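Local coordinates for protein 6-phosphogluconate dehydrogenase NAD-binding (Dyadobacter fermentans, PDB 4GBJ) that probably works as an NAD- or NADP-dependent oxidoreductase of the 6-phosphogluconate and 3-hydroxyisobutyrate dehydrogenase family, at residues S201-S204 / I205-M208; F214-P217 / I218-N221. All coordinates share one frame; numbering follows the deposited sequence.

Both contacts are local, each made where a helix begins, and they follow one another along the all-helical region: contact 1 is the first turns of helix 202-211, contact 2 the loop and first turn of helix 217-228. Their centres lie about 13 Å apart, and Y206 OH joins them through a probable hydrogen bond of 2.7 Å to Q220 O. Each has one buried side and one at the surface. Contact 1, farther from the centre of the chain, adds a polar side-chain pair, Q203 with E207, to its backbone bonds; in contact 2 two phenylalanines meet at the subunit interface. Both touch the second subunit and pack against helix 169-197, which carries the predicted active-site residue K174.

Contact 1 of 2, residues S201-S204 / I205-M208; sequences SRQS and IYEM
Q203 O accepts a hydrogen bond from E207 N at 2.9 Å, and R202 O takes one from Y206 N and S204 O one from M208 N in the same i to i+4 pattern; the first such bond, from I205 N to S201 O, is weak at 3.4 Å. One face of the turn carries a polar pair. Q203 NE2 gives a nearly straight bond (167°) to E207 OE2 at 2.9 Å, on the anti side and well out of the carboxylate plane, with the amide and carboxylate planes almost perpendicular (87°). Q203 reaches it because CG is anti to the backbone N and the chain then bends at chi2 (65°). NE2 also lies at the edge of the Y206 ring, 3.7 Å from CD2. Were Q203 shortened to an alanine, the E207 carboxylate would probably lose this amide partner and the Y206 edge its neighbour. S201 is the N-cap of helix 202-211, a position where serine is common, and its carbonyl O also accepts a hydrogen bond from S204 OG at 3.0 Å. I205 presents an apolar side chain to F192 and A195 of helix 169-197 and to A176 of the second subunit. Buried R202 suits its place by carrying its charge to a salt bridge with E196, while the Y206 hydroxyl is hydrogen-bonded to Q220 of helix 217-228.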
loop_
_atom_site.group_PDB
_atom_site.type_symbol
_atom_site.label_atom_id
_atom_site.label_comp_id
_atom_site.label_asym_id
_atom_site.label_seq_id
_atom_site.Cartn_x
_atom_site.Cartn_y
_atom_site.Cartn_z
ATOM N N SER B 201 15.973 -12.125 5.277
ATOM C CA SER B 201 16.395 -10.734 5.446
ATOM C C SER B 201 15.261 -9.776 5.055
ATOM O O SER B 201 14.471 -10.068 4.152
ATOM C CB SER B 201 17.660 -10.446 4.635
ATOM O OG SER B 201 17.306 -10.129 3.308
ATOM N N ARG B 202 15.155 -8.652 5.784
ATOM C CA ARG B 202 14.085 -7.686 5.568
ATOM C C ARG B 202 14.265 -7.031 4.183
ATOM O O ARG B 202 13.314 -6.740 3.466
ATOM C CB ARG B 202 14.095 -6.642 6.701
ATOM C CG ARG B 202 13.797 -7.197 8.106
ATOM C CD ARG B 202 14.084 -6.142 9.147
ATOM N NE ARG B 202 13.076 -5.074 9.182
ATOM C CZ ARG B 202 11.920 -5.131 9.853
ATOM N NH1 ARG B 202 11.600 -6.208 10.548
ATOM N NH2 ARG B 202 11.087 -4.088 9.852
ATOM N N GLN B 203 15.508 -6.809 3.817
ATOM C CA GLN B 203 15.859 -6.190 2.545
ATOM C C GLN B 203 15.412 -7.077 1.375
ATOM O O GLN B 203 14.926 -6.546 0.386
ATOM C CB GLN B 203 17.401 -5.968 2.468
ATOM C CG GLN B 203 17.861 -5.187 1.208
ATOM C CD GLN B 203 17.355 -3.752 1.159
ATOM O OE1 GLN B 203 17.013 -3.151 2.183
ATOM N NE2 GLN B 203 17.354 -3.142 -0.024
ATOM N N SER B 204 15.593 -8.404 1.465
ATOM C CA SER B 204 15.230 -9.310 0.344
ATOM C C SER B 204 13.719 -9.385 0.118
ATOM O O SER B 204 13.284 -9.375 -1.032
ATOM C CB SER B 204 15.821 -10.709 0.542
ATOM O OG SER B 204 15.217 -11.411 1.615
ATOM N N ILE B 205 12.919 -9.497 1.192
ATOM C CA ILE B 205 11.449 -9.483 1.050
ATOM C C ILE B 205 11.023 -8.088 0.527
ATOM O O ILE B 205 10.152 -7.997 -0.329
ATOM C CB ILE B 205 10.648 -9.910 2.328
ATOM C CG1 ILE B 205 9.129 -9.804 2.066
ATOM C CG2 ILE B 205 11.002 -9.071 3.583
ATOM C CD1 ILE B 205 8.239 -10.410 3.159
ATOM N N TYR B 206 11.581 -7.004 1.072
ATOM C CA TYR B 206 11.314 -5.629 0.579
ATOM C C TYR B 206 11.584 -5.484 -0.955
ATOM O O TYR B 206 10.741 -5.012 -1.717
ATOM C CB TYR B 206 12.195 -4.595 1.354
ATOM C CG TYR B 206 12.408 -3.290 0.635
ATOM C CD1 TYR B 206 11.398 -2.366 0.534
ATOM C CD2 TYR B 206 13.616 -3.017 -0.020
ATOM C CE1 TYR B 206 11.564 -1.185 -0.201
ATOM C CE2 TYR B 206 13.809 -1.836 -0.722
ATOM C CZ TYR B 206 12.758 -0.947 -0.866
ATOM O OH TYR B 206 12.950 0.243 -1.540
ATOM N N GLU B 207 12.739 -5.911 -1.386
ATOM C CA GLU B 207 13.112 -5.788 -2.794
ATOM C C GLU B 207 12.168 -6.571 -3.697
ATOM O O GLU B 207 11.753 -6.048 -4.723
ATOM C CB GLU B 207 14.558 -6.266 -3.042
ATOM C CG GLU B 207 15.559 -5.243 -2.574
ATOM C CD GLU B 207 17.008 -5.702 -2.598
ATOM O OE1 GLU B 207 17.277 -6.862 -2.978
ATOM O OE2 GLU B 207 17.882 -4.883 -2.244
HETATM N N MSE B 208 11.763 -7.780 -3.282
HETATM C CA MSE B 208 10.896 -8.591 -4.117
HETATM C C MSE B 208 9.528 -8.005 -4.211
HETATM O O MSE B 208 9.037 -7.794 -5.317
HETATM C CB MSE B 208 10.830 -10.023 -3.600
HETATM C CG MSE B 208 10.185 -11.004 -4.569
HETATM SE SE MSE B 208 8.253 -10.994 -4.370
HETATM C CE MSE B 208 7.816 -11.609 -6.054
#

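Contact 2 of 2, residues F214-P217 / I218-N221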
loop_
_atom_site.group_PDB
_atom_site.type_symbol
_atom_site.label_atom_id
_atom_site.label_comp_id
_atom_site.label_asym_id
_atom_site.label_seq_id
_atom_site.Cartn_x
_atom_site.Cartn_y
_atom_site.Cartn_z
ATOM N N PHE B 214 4.005 -4.069 -5.285
ATOM C CA PHE B 214 3.974 -2.796 -4.561
ATOM C C PHE B 214 5.003 -1.812 -5.121
ATOM O O PHE B 214 5.694 -1.146 -4.352
ATOM C CB PHE B 214 4.169 -3.081 -3.055
ATOM C CG PHE B 214 2.971 -3.810 -2.511
ATOM C CD1 PHE B 214 1.801 -3.126 -2.219
ATOM C CD2 PHE B 214 2.988 -5.198 -2.346
ATOM C CE1 PHE B 214 0.661 -3.807 -1.833
ATOM C CE2 PHE B 214 1.827 -5.882 -2.002
ATOM C CZ PHE B 214 0.674 -5.187 -1.753
ATOM N N ALA B 215 5.067 -1.680 -6.472
ATOM C CA ALA B 215 5.994 -0.771 -7.176
ATOM C C ALA B 215 5.408 0.655 -7.332
ATOM O O ALA B 215 5.245 1.130 -8.433
ATOM C CB ALA B 215 6.370 -1.344 -8.560
ATOM N N ALA B 216 5.030 1.284 -6.225
ATOM C CA ALA B 216 4.531 2.676 -6.150
ATOM C C ALA B 216 5.513 3.469 -5.261
ATOM O O ALA B 216 6.131 2.881 -4.368
ATOM C CB ALA B 216 3.112 2.699 -5.588
ATOM N N PRO B 217 5.712 4.782 -5.491
ATOM C CA PRO B 217 6.759 5.515 -4.750
ATOM C C PRO B 217 6.668 5.433 -3.236
ATOM O O PRO B 217 7.721 5.319 -2.600
ATOM C CB PRO B 217 6.614 6.955 -5.256
ATOM C CG PRO B 217 5.256 6.996 -5.974
ATOM C CD PRO B 217 5.122 5.635 -6.547
ATOM N N ILE B 218 5.442 5.392 -2.665
ATOM C CA ILE B 218 5.235 5.269 -1.215
ATOM C C ILE B 218 5.958 3.998 -0.669
ATOM O O ILE B 218 6.781 4.106 0.221
ATOM C CB ILE B 218 3.700 5.270 -0.832
ATOM C CG1 ILE B 218 3.018 6.646 -1.093
ATOM C CG2 ILE B 218 3.454 4.851 0.640
ATOM C CD1 ILE B 218 3.719 7.856 -0.512
ATOM N N PHE B 219 5.734 2.844 -1.272
ATOM C CA PHE B 219 6.316 1.573 -0.807
ATOM C C PHE B 219 7.793 1.442 -1.044
ATOM O O PHE B 219 8.448 0.786 -0.248
ATOM C CB PHE B 219 5.608 0.358 -1.444
ATOM C CG PHE B 219 4.214 0.239 -0.922
ATOM C CD1 PHE B 219 3.936 -0.551 0.169
ATOM C CD2 PHE B 219 3.168 0.886 -1.547
ATOM C CE1 PHE B 219 2.642 -0.662 0.661
ATOM C CE2 PHE B 219 1.870 0.803 -1.031
ATOM C CZ PHE B 219 1.621 0.031 0.072
ATOM N N GLN B 220 8.323 2.020 -2.096
ATOM C CA GLN B 220 9.747 1.923 -2.390
ATOM C C GLN B 220 10.559 2.877 -1.469
ATOM O O GLN B 220 11.613 2.479 -0.944
ATOM C CB GLN B 220 9.992 2.209 -3.885
ATOM C CG GLN B 220 9.334 1.097 -4.764
ATOM C CD GLN B 220 9.701 1.098 -6.251
ATOM O OE1 GLN B 220 10.060 0.044 -6.853
ATOM N NE2 GLN B 220 9.486 2.231 -6.905
ATOM N N ASN B 221 10.048 4.099 -1.255
ATOM C CA ASN B 221 10.697 5.069 -0.372
ATOM C C ASN B 221 10.518 4.699 1.092
ATOM O O ASN B 221 11.499 4.606 1.822
ATOM C CB ASN B 221 10.134 6.473 -0.598
ATOM C CG ASN B 221 10.337 7.071 -1.984
ATOM O OD1 ASN B 221 9.601 7.979 -2.387
ATOM N ND2 ASN B 221 11.361 6.667 -2.738
#
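F214 and F219, five residues apart, bring their rings together obliquely, with planes at 47° and centroids 5.0 Å apart. F214 sets CD1 over the centre of one face of the F219 ring, 3.9 Å from CE1, and its CB lies equally near CG of that ring. CG of F214 stands beside the backbone N, anti to the carbonyl carbon (chi1 -68°), a rotation that brings CD1 over this face. F219 also places CB 3.3 Å from F214 O, while A216 CB sits at the edge of its ring. The backbone between them makes an inverse gamma turn centred on A215, leading to A216 as N-cap of helix 217-228. A216 O accepts hydrogen bonds from Q220 N at 3.3 Å and, weakly, from F219 N; P217 O accepts one from N221 N at 3.0 Å. Proline suits the first turn, where its missing N-H costs no helix bond. Farther out, F219 packs on S184 and M188 of helix 169-197 and on F214 of the second subunit, whose M180 meets F214 of this chain. Backbone bonds thus set the helix start, the aromatic and aliphatic contact is hydrophobic, and with none of the eight residues charged, no charge pairing is possible.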